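Local coordinates for ZYG-9 (Caenorhabditis elegans, PDB 2OF3), which plays a major role in organising microtubules and spindle poles during mitosis and meiosis in one-cell embryos and is required for default nucleus positioning in oocytes, at residues S80-S85 and R119-P124; A132-L137 and N157-V162; V113-I118 and R153-V158. All blocks are in the same frame, centred on the assembly; numbering follows the deposited sequence.

Contact 1: S80-S85 and R119-P124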
loop_
_atom_site.group_PDB
_atom_site.type_symbol
_atom_site.label_atom_id
_atom_site.label_comp_id
_atom_site.label_asym_id
_atom_site.label_seq_id
_atom_site.Cartn_x
_atom_site.Cartn_y
_atom_site.Cartn_z
ATOM N N SER A 80 -20.737 -2.238 7.587
ATOM C CA SER A 80 -19.904 -2.877 8.629
ATOM C C SER A 80 -18.446 -2.890 8.281
ATOM O O SER A 80 -17.616 -2.570 9.130
ATOM C CB SER A 80 -20.393 -4.294 8.904
ATOM O OG SER A 80 -21.724 -4.158 9.454
ATOM N N LEU A 81 -18.121 -3.268 7.048
ATOM C CA LEU A 81 -16.755 -3.220 6.552
ATOM C C LEU A 81 -16.216 -1.793 6.523
ATOM O O LEU A 81 -15.067 -1.606 6.917
ATOM C CB LEU A 81 -16.633 -3.866 5.149
ATOM C CG LEU A 81 -17.087 -5.339 5.046
ATOM C CD1 LEU A 81 -16.915 -5.772 3.592
ATOM C CD2 LEU A 81 -16.240 -6.275 5.923
ATOM N N LEU A 82 -17.010 -0.810 6.044
ATOM C CA LEU A 82 -16.609 0.597 6.055
ATOM C C LEU A 82 -16.366 1.165 7.470
ATOM O O LEU A 82 -15.331 1.839 7.704
ATOM C CB LEU A 82 -17.677 1.486 5.392
ATOM C CG LEU A 82 -17.532 1.515 3.897
ATOM C CD1 LEU A 82 -18.820 2.129 3.400
ATOM C CD2 LEU A 82 -16.248 2.347 3.417
ATOM N N SER A 83 -17.312 0.903 8.389
ATOM C CA SER A 83 -17.244 1.422 9.763
ATOM C C SER A 83 -15.970 0.950 10.452
ATOM O O SER A 83 -15.434 1.651 11.303
ATOM C CB SER A 83 -18.410 0.898 10.598
ATOM O OG SER A 83 -19.626 1.499 10.197
ATOM N N ASN A 84 -15.505 -0.234 10.074
ATOM C CA ASN A 84 -14.378 -0.914 10.722
ATOM C C ASN A 84 -13.176 -1.100 9.820
ATOM O O ASN A 84 -12.295 -1.888 10.132
ATOM C CB ASN A 84 -14.864 -2.263 11.329
ATOM C CG ASN A 84 -15.839 -2.035 12.408
ATOM O OD1 ASN A 84 -15.481 -1.563 13.509
ATOM N ND2 ASN A 84 -17.106 -2.249 12.107
ATOM N N SER A 85 -13.126 -0.341 8.728
ATOM C CA SER A 85 -12.095 -0.499 7.705
ATOM C C SER A 85 -10.705 -0.371 8.282
ATOM O O SER A 85 -9.803 -1.161 7.930
ATOM C CB SER A 85 -12.249 0.509 6.570
ATOM O OG SER A 85 -11.955 1.870 6.980
ATOM N N ARG A 119 -13.409 3.805 -1.778
ATOM C CA ARG A 119 -13.399 4.648 -2.995
ATOM C C ARG A 119 -14.831 5.007 -3.470
ATOM O O ARG A 119 -15.170 6.188 -3.633
ATOM C CB ARG A 119 -12.623 3.973 -4.136
ATOM C CG ARG A 119 -12.668 4.813 -5.445
ATOM C CD ARG A 119 -12.287 3.954 -6.654
ATOM N NE ARG A 119 -13.267 2.890 -6.769
ATOM C CZ ARG A 119 -13.085 1.741 -7.411
ATOM N NH1 ARG A 119 -11.929 1.457 -8.042
ATOM N NH2 ARG A 119 -14.082 0.854 -7.405
ATOM N N ASP A 120 -15.665 3.990 -3.686
ATOM C CA ASP A 120 -17.059 4.199 -4.182
ATOM C C ASP A 120 -17.928 5.082 -3.314
ATOM O O ASP A 120 -18.792 5.793 -3.853
ATOM C CB ASP A 120 -17.763 2.851 -4.413
ATOM C CG ASP A 120 -17.069 2.026 -5.449
ATOM O OD1 ASP A 120 -16.278 2.560 -6.279
ATOM O OD2 ASP A 120 -17.273 0.814 -5.467
ATOM N N THR A 121 -17.739 5.050 -2.000
ATOM C CA THR A 121 -18.573 5.847 -1.140
ATOM C C THR A 121 -17.943 7.206 -0.884
ATOM O O THR A 121 -18.517 8.002 -0.170
ATOM C CB THR A 121 -18.839 5.171 0.188
ATOM O OG1 THR A 121 -17.603 4.946 0.898
ATOM C CG2 THR A 121 -19.511 3.856 -0.056
ATOM N N GLU A 122 -16.765 7.465 -1.467
ATOM C CA GLU A 122 -16.010 8.656 -1.170
ATOM C C GLU A 122 -15.774 8.847 0.326
ATOM O O GLU A 122 -15.827 9.977 0.818
ATOM C CB GLU A 122 -16.695 9.886 -1.776
ATOM C CG GLU A 122 -16.788 9.711 -3.272
ATOM C CD GLU A 122 -17.288 10.941 -3.981
ATOM O OE1 GLU A 122 -16.893 12.085 -3.612
ATOM O OE2 GLU A 122 -18.073 10.741 -4.930
ATOM N N THR A 123 -15.500 7.751 1.037
ATOM C CA THR A 123 -15.191 7.825 2.456
ATOM C C THR A 123 -13.776 8.371 2.614
ATOM O O THR A 123 -12.842 7.855 1.983
ATOM C CB THR A 123 -15.334 6.448 3.108
ATOM O OG1 THR A 123 -16.725 6.091 3.080
ATOM C CG2 THR A 123 -14.879 6.478 4.565
ATOM N N PRO A 124 -13.598 9.434 3.437
ATOM C CA PRO A 124 -12.211 9.916 3.587
ATOM C C PRO A 124 -11.339 8.895 4.352
ATOM O O PRO A 124 -11.810 8.222 5.281
ATOM C CB PRO A 124 -12.358 11.207 4.391
ATOM C CG PRO A 124 -13.820 11.468 4.528
ATOM C CD PRO A 124 -14.563 10.200 4.257
#
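Leu-82 is the one side chain of 80-85 that meets 119-124, and it rests on two threonines, Thr-121 and Thr-123, in the turn at the C-terminal end of helix 101-120. Earlier in the same turn, Ser-80 lends its carbonyl O to Asn-84 ND2 at 3.0 Å, met in the carbonyl plane on a lone pair, which supplements the weak backbone bonds as helix 78-83 ends. Leu-82 follows, its CG anti to the carbonyl carbon (chi1 -84°). Its CB bond points toward the other segment, and with this torsion both methyls reach it: CD1 lies 3.9 Å from Thr-121 CG2, the two side chains tip to tip, while CD2 lies 3.8 Å from Thr-123 OG1, slanting across that residue. Further on, Ser-85 OG and the carbonyl of Leu-82 are both bound by Lys-11, which ties this turn to the N-terminal region.

On the facing segment, a Schellman motif closes the helix, with Glu-122 at positive phi (53°) and Glu-122 N bonded to Arg-119 O. The turn sets Thr-121 OG1 and Thr-123 OG1 2.6 Å apart, and Thr-121 OG1 also bonds to the carbonyl O of Leu-117. An alanine in place of Leu-82 is likely to open a gap between helix 78-83 and this turn, leaving the Thr-121 methyl without its apolar partner. The chemistry is one of division: directional bonds shape each helix end, whereas van der Waals contact joins the two at this rather exposed surface of the all-helical TOG domain.

Contact 2: A132-L137 and N157-V162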
loop_
_atom_site.group_PDB
_atom_site.type_symbol
_atom_site.label_atom_id
_atom_site.label_comp_id
_atom_site.label_asym_id
_atom_site.label_seq_id
_atom_site.Cartn_x
_atom_site.Cartn_y
_atom_site.Cartn_z
ATOM N N ALA A 132 -1.030 3.369 8.416
ATOM C CA ALA A 132 -1.141 2.036 9.071
ATOM C C ALA A 132 -1.228 0.904 8.053
ATOM O O ALA A 132 -0.893 -0.199 8.376
ATOM C CB ALA A 132 -2.383 1.986 9.986
ATOM N N PHE A 133 -1.700 1.151 6.829
ATOM C CA PHE A 133 -1.945 0.040 5.902
ATOM C C PHE A 133 -0.924 -0.040 4.758
ATOM O O PHE A 133 -0.334 -1.104 4.505
ATOM C CB PHE A 133 -3.374 0.094 5.308
ATOM C CG PHE A 133 -3.652 -1.055 4.324
ATOM C CD1 PHE A 133 -3.549 -2.396 4.738
ATOM C CD2 PHE A 133 -4.000 -0.804 3.021
ATOM C CE1 PHE A 133 -3.805 -3.490 3.834
ATOM C CE2 PHE A 133 -4.257 -1.884 2.110
ATOM C CZ PHE A 133 -4.133 -3.206 2.524
ATOM N N VAL A 134 -0.751 1.072 4.056
ATOM C CA VAL A 134 0.004 1.103 2.806
ATOM C C VAL A 134 1.439 0.612 2.925
ATOM O O VAL A 134 1.834 -0.169 2.079
ATOM C CB VAL A 134 -0.121 2.484 2.069
ATOM C CG1 VAL A 134 0.803 2.524 0.755
ATOM C CG2 VAL A 134 -1.586 2.721 1.718
ATOM N N PRO A 135 2.238 1.069 3.920
ATOM C CA PRO A 135 3.603 0.585 4.028
ATOM C C PRO A 135 3.705 -0.925 4.142
ATOM O O PRO A 135 4.702 -1.539 3.621
ATOM C CB PRO A 135 4.156 1.334 5.274
ATOM C CG PRO A 135 3.406 2.605 5.263
ATOM C CD PRO A 135 1.992 2.120 4.915
ATOM N N TYR A 136 2.707 -1.558 4.758
ATOM C CA TYR A 136 2.765 -3.033 4.863
ATOM C C TYR A 136 2.282 -3.701 3.602
ATOM O O TYR A 136 2.804 -4.752 3.238
ATOM C CB TYR A 136 1.947 -3.536 6.039
ATOM C CG TYR A 136 2.469 -2.933 7.304
ATOM C CD1 TYR A 136 3.665 -3.389 7.855
ATOM C CD2 TYR A 136 1.792 -1.857 7.911
ATOM C CE1 TYR A 136 4.207 -2.788 9.027
ATOM C CE2 TYR A 136 2.316 -1.220 9.091
ATOM C CZ TYR A 136 3.510 -1.717 9.615
ATOM O OH TYR A 136 4.008 -1.128 10.732
ATOM N N LEU A 137 1.281 -3.115 2.936
ATOM C CA LEU A 137 0.807 -3.667 1.653
ATOM C C LEU A 137 1.944 -3.658 0.652
ATOM O O LEU A 137 2.055 -4.600 -0.172
ATOM C CB LEU A 137 -0.375 -2.881 1.090
ATOM C CG LEU A 137 -0.870 -3.288 -0.305
ATOM C CD1 LEU A 137 -1.697 -4.600 -0.247
ATOM C CD2 LEU A 137 -1.683 -2.152 -0.826
ATOM N N ASN A 157 -3.726 0.481 -6.963
ATOM C CA ASN A 157 -4.388 1.359 -7.964
ATOM C C ASN A 157 -5.687 1.973 -7.428
ATOM O O ASN A 157 -5.998 3.142 -7.714
ATOM C CB ASN A 157 -4.681 0.590 -9.285
ATOM C CG ASN A 157 -3.424 0.332 -10.119
ATOM O OD1 ASN A 157 -2.356 0.936 -9.890
ATOM N ND2 ASN A 157 -3.542 -0.587 -11.105
ATOM N N VAL A 158 -6.435 1.226 -6.630
ATOM C CA VAL A 158 -7.617 1.820 -5.937
ATOM C C VAL A 158 -7.212 2.888 -4.880
ATOM O O VAL A 158 -7.765 3.998 -4.849
ATOM C CB VAL A 158 -8.509 0.712 -5.292
ATOM C CG1 VAL A 158 -9.725 1.305 -4.607
ATOM C CG2 VAL A 158 -8.947 -0.310 -6.390
ATOM N N LEU A 159 -6.232 2.572 -4.042
ATOM C CA LEU A 159 -5.753 3.509 -3.048
ATOM C C LEU A 159 -5.178 4.771 -3.658
ATOM O O LEU A 159 -5.289 5.836 -3.075
ATOM C CB LEU A 159 -4.665 2.847 -2.177
ATOM C CG LEU A 159 -5.159 1.843 -1.146
ATOM C CD1 LEU A 159 -4.019 0.913 -0.680
ATOM C CD2 LEU A 159 -5.751 2.622 0.020
ATOM N N SER A 160 -4.527 4.671 -4.813
ATOM C CA SER A 160 -3.983 5.844 -5.507
ATOM C C SER A 160 -5.128 6.776 -5.851
ATOM O O SER A 160 -4.943 7.980 -5.842
ATOM C CB SER A 160 -3.283 5.445 -6.823
ATOM O OG SER A 160 -2.152 4.610 -6.628
ATOM N N ASP A 161 -6.292 6.243 -6.189
ATOM C CA ASP A 161 -7.459 7.082 -6.445
ATOM C C ASP A 161 -7.979 7.736 -5.195
ATOM O O ASP A 161 -8.348 8.879 -5.253
ATOM C CB ASP A 161 -8.621 6.308 -7.075
ATOM C CG ASP A 161 -8.377 5.971 -8.551
ATOM O OD1 ASP A 161 -7.536 6.645 -9.214
ATOM O OD2 ASP A 161 -9.046 5.026 -9.065
ATOM N N VAL A 162 -8.045 7.003 -4.084
ATOM C CA VAL A 162 -8.531 7.524 -2.806
ATOM C C VAL A 162 -7.541 8.535 -2.206
ATOM O O VAL A 162 -7.942 9.677 -1.826
ATOM C CB VAL A 162 -8.721 6.371 -1.792
ATOM C CG1 VAL A 162 -9.094 6.913 -0.447
ATOM C CG2 VAL A 162 -9.788 5.385 -2.285
#
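Val-134 and Leu-159 mark the closest backbone approach, 8.6 Å between their CA atoms, where segments 132-137 and 157-162 run roughly antiparallel, their axes at 147° and 12.3 Å apart at closest. At such a separation only the outer atoms of side chains can meet, and nearly everything falls on a single methyl, Leu-159 CD1.

Three side chains, from two neighbouring positions and one a turn later, surround it. Phe-133 offers the edge of its ring, with CE2 4.0 Å from Leu-159 CD1, which sits near the ring plane; the two side chains stand at about a right angle. Val-134 passes Leu-159 in the opposite direction, its CG2 3.9 Å from the same CD1. Leu-137 comes head-on, tip to tip, bringing its CD2 within 3.9 Å of Leu-159 CD1. In both Phe-133 (chi1 180°) and Leu-137 (chi1 175°), CG lies trans to the backbone N, which carries the ring and the branched end out toward the partner helix. Leu-137 also settles the ring from one face, its CB standing 4.0 Å above the Phe-133 plane and displaced toward the rim. Between these residues the helix is kinked at Pro-135 and Tyr-136; the proline has no amide hydrogen, and Tyr-136 N also misses its bond to the preceding turn.

The packing is wholly apolar and buried, close to the centre of the chain, as befits the interior of a helical-repeat TOG domain. Leu-89 and Thr-93 of helix 85-95 and Cys-111 of helix 101-120 continue the cover around Phe-133. Met-168 of helix 165-174 touches both Val-134 and Leu-159, so this next helix packs against both partners.

Contact 3: V113-I118 and R153-V158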
loop_
_atom_site.group_PDB
_atom_site.type_symbol
_atom_site.label_atom_id
_atom_site.label_comp_id
_atom_site.label_asym_id
_atom_site.label_seq_id
_atom_site.Cartn_x
_atom_site.Cartn_y
_atom_site.Cartn_z
ATOM N N VAL A 113 -11.909 -5.398 -1.549
ATOM C CA VAL A 113 -13.306 -5.072 -1.318
ATOM C C VAL A 113 -13.390 -3.831 -0.442
ATOM O O VAL A 113 -14.191 -2.931 -0.694
ATOM C CB VAL A 113 -13.980 -6.332 -0.651
ATOM C CG1 VAL A 113 -15.113 -6.009 0.234
ATOM C CG2 VAL A 113 -14.401 -7.371 -1.738
ATOM N N ILE A 114 -12.579 -3.782 0.611
ATOM C CA ILE A 114 -12.585 -2.648 1.549
ATOM C C ILE A 114 -12.171 -1.331 0.859
ATOM O O ILE A 114 -12.873 -0.322 0.977
ATOM C CB ILE A 114 -11.693 -2.927 2.834
ATOM C CG1 ILE A 114 -12.376 -3.920 3.789
ATOM C CG2 ILE A 114 -11.414 -1.622 3.619
ATOM C CD1 ILE A 114 -11.402 -4.453 4.827
ATOM N N VAL A 115 -11.071 -1.336 0.108
ATOM C CA VAL A 115 -10.611 -0.093 -0.557
ATOM C C VAL A 115 -11.544 0.352 -1.706
ATOM O O VAL A 115 -11.735 1.564 -1.908
ATOM C CB VAL A 115 -9.093 -0.128 -0.978
ATOM C CG1 VAL A 115 -8.247 -0.466 0.226
ATOM C CG2 VAL A 115 -8.849 -1.177 -2.103
ATOM N N GLU A 116 -12.150 -0.615 -2.404
ATOM C CA GLU A 116 -13.271 -0.291 -3.354
ATOM C C GLU A 116 -14.486 0.340 -2.709
ATOM O O GLU A 116 -14.993 1.314 -3.244
ATOM C CB GLU A 116 -13.676 -1.514 -4.130
ATOM C CG GLU A 116 -12.765 -1.644 -5.323
ATOM C CD GLU A 116 -12.943 -2.956 -6.046
ATOM O OE1 GLU A 116 -13.622 -3.871 -5.492
ATOM O OE2 GLU A 116 -12.349 -3.067 -7.137
ATOM N N LEU A 117 -14.915 -0.146 -1.534
ATOM C CA LEU A 117 -16.004 0.488 -0.801
ATOM C C LEU A 117 -15.644 1.857 -0.297
ATOM O O LEU A 117 -16.467 2.794 -0.363
ATOM C CB LEU A 117 -16.434 -0.373 0.408
ATOM C CG LEU A 117 -17.343 -1.590 0.143
ATOM C CD1 LEU A 117 -17.360 -2.528 1.413
ATOM C CD2 LEU A 117 -18.721 -1.061 -0.231
ATOM N N ILE A 118 -14.411 2.026 0.197
ATOM C CA ILE A 118 -13.939 3.366 0.569
ATOM C C ILE A 118 -13.969 4.278 -0.657
ATOM O O ILE A 118 -14.509 5.423 -0.591
ATOM C CB ILE A 118 -12.513 3.303 1.181
ATOM C CG1 ILE A 118 -12.537 2.575 2.526
ATOM C CG2 ILE A 118 -11.856 4.753 1.307
ATOM C CD1 ILE A 118 -11.061 2.181 3.044
ATOM N N ARG A 153 -0.991 -4.900 -6.853
ATOM C CA ARG A 153 -1.006 -3.659 -7.601
ATOM C C ARG A 153 -2.385 -3.184 -7.850
ATOM O O ARG A 153 -2.604 -1.967 -7.872
ATOM C CB ARG A 153 -0.258 -3.740 -8.939
ATOM C CG ARG A 153 -0.573 -2.591 -9.923
ATOM C CD ARG A 153 -0.144 -1.120 -9.424
ATOM N NE ARG A 153 1.085 -0.875 -10.125
ATOM C CZ ARG A 153 1.313 -0.205 -11.265
ATOM N NH1 ARG A 153 0.466 0.611 -11.923
ATOM N NH2 ARG A 153 2.538 -0.305 -11.674
ATOM N N ASP A 154 -3.338 -4.093 -8.042
ATOM C CA ASP A 154 -4.756 -3.681 -8.208
ATOM C C ASP A 154 -5.272 -2.969 -6.966
ATOM O O ASP A 154 -6.039 -1.996 -7.088
ATOM C CB ASP A 154 -5.688 -4.866 -8.495
ATOM C CG ASP A 154 -5.401 -5.546 -9.842
ATOM O OD1 ASP A 154 -4.924 -4.846 -10.795
ATOM O OD2 ASP A 154 -5.639 -6.781 -9.934
ATOM N N ILE A 155 -4.870 -3.426 -5.781
ATOM C CA ILE A 155 -5.246 -2.685 -4.526
ATOM C C ILE A 155 -4.523 -1.330 -4.458
ATOM O O ILE A 155 -5.110 -0.337 -4.139
ATOM C CB ILE A 155 -4.970 -3.518 -3.218
ATOM C CG1 ILE A 155 -5.842 -4.761 -3.161
ATOM C CG2 ILE A 155 -5.131 -2.666 -1.913
ATOM C CD1 ILE A 155 -5.112 -5.895 -2.443
ATOM N N VAL A 156 -3.248 -1.282 -4.812
ATOM C CA VAL A 156 -2.527 -0.017 -4.867
ATOM C C VAL A 156 -3.240 0.947 -5.810
ATOM O O VAL A 156 -3.307 2.129 -5.522
ATOM C CB VAL A 156 -1.079 -0.243 -5.303
ATOM C CG1 VAL A 156 -0.378 1.118 -5.521
ATOM C CG2 VAL A 156 -0.314 -1.034 -4.214
ATOM N N ASN A 157 -3.726 0.481 -6.963
ATOM C CA ASN A 157 -4.388 1.359 -7.964
ATOM C C ASN A 157 -5.687 1.973 -7.428
ATOM O O ASN A 157 -5.998 3.142 -7.714
ATOM C CB ASN A 157 -4.681 0.590 -9.285
ATOM C CG ASN A 157 -3.424 0.332 -10.119
ATOM O OD1 ASN A 157 -2.356 0.936 -9.890
ATOM N ND2 ASN A 157 -3.542 -0.587 -11.105
ATOM N N VAL A 158 -6.435 1.226 -6.630
ATOM C CA VAL A 158 -7.617 1.820 -5.937
ATOM C C VAL A 158 -7.212 2.888 -4.880
ATOM O O VAL A 158 -7.765 3.998 -4.849
ATOM C CB VAL A 158 -8.509 0.712 -5.292
ATOM C CG1 VAL A 158 -9.725 1.305 -4.607
ATOM C CG2 VAL A 158 -8.947 -0.310 -6.390
#
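Val-115 and Val-158 meet where helices 101-120 and 146-163 run side by side, their CA atoms 6.4 Å apart. Val-158 CG1 comes within 3.4 Å of Val-115 O and 3.6 Å of Val-115 CG2, so this methyl rests against the backbone of the neighbouring helix as well as its side chain. The two valines slant across one another. Val-115 CG2 lies between its own backbone N and carbonyl carbon, whereas Val-158 CG1 is trans to its backbone N (chi1 -179°), and these torsions bring the two methyls together. Val-115 CG2 also touches Ile-155 CG2 at 4.0 Å, one helical turn before Val-158. At the margin, the extended chain of Glu-116 passes Val-158 nearly at a right angle, with CG 4.2 Å from Val-158 CG2; here it is the aliphatic part of the glutamate that makes contact.

The axes of the two short segments lie 9.4 Å apart and deviate by only 17° from parallel. Near-parallel packing of helices that are not consecutive in the chain is consistent with the HEAT-like helical solenoid of TOG domains.

Outside this first shell, Leu-108, Cys-111 and Lys-112 of helix 101-120 pack on Ile-155 and extend the interface toward the start of that helix, while Arg-119 covers Val-158 farther along. The carboxylate of Glu-116 has a long, weak ion pair with Lys-112. Beyond helix 146-163, Arg-153 and Asn-157, linked by a weak bond from NH1 to OD1, both pack against Tyr-193 of helix 181-198.

Overall arrangement
The contacts step inward, contact 1 centred about 17 Å from the centre of the chain, contact 3 about 10 Å and contact 2 about 3 Å; contact 3 shares helix 101-120 with contact 1 and helix 146-163 with contact 2. Contacts 2 and 3, their centres 7 Å apart, share Asn-157 and Val-158 and join directly where Leu-159 CD2 meets Val-115 CG1 at 4.0 Å. Contact 1 is centred 11 Å from contact 3, with Thr-123 N probably hydrogen-bonded to Ile-118 O. Arg-119 bridges contacts 1 and 2, centred 14 Å apart, by packing its CB against Val-162 CG2 at 3.7 Å. Together they tie four helices into one part of the TOG domain.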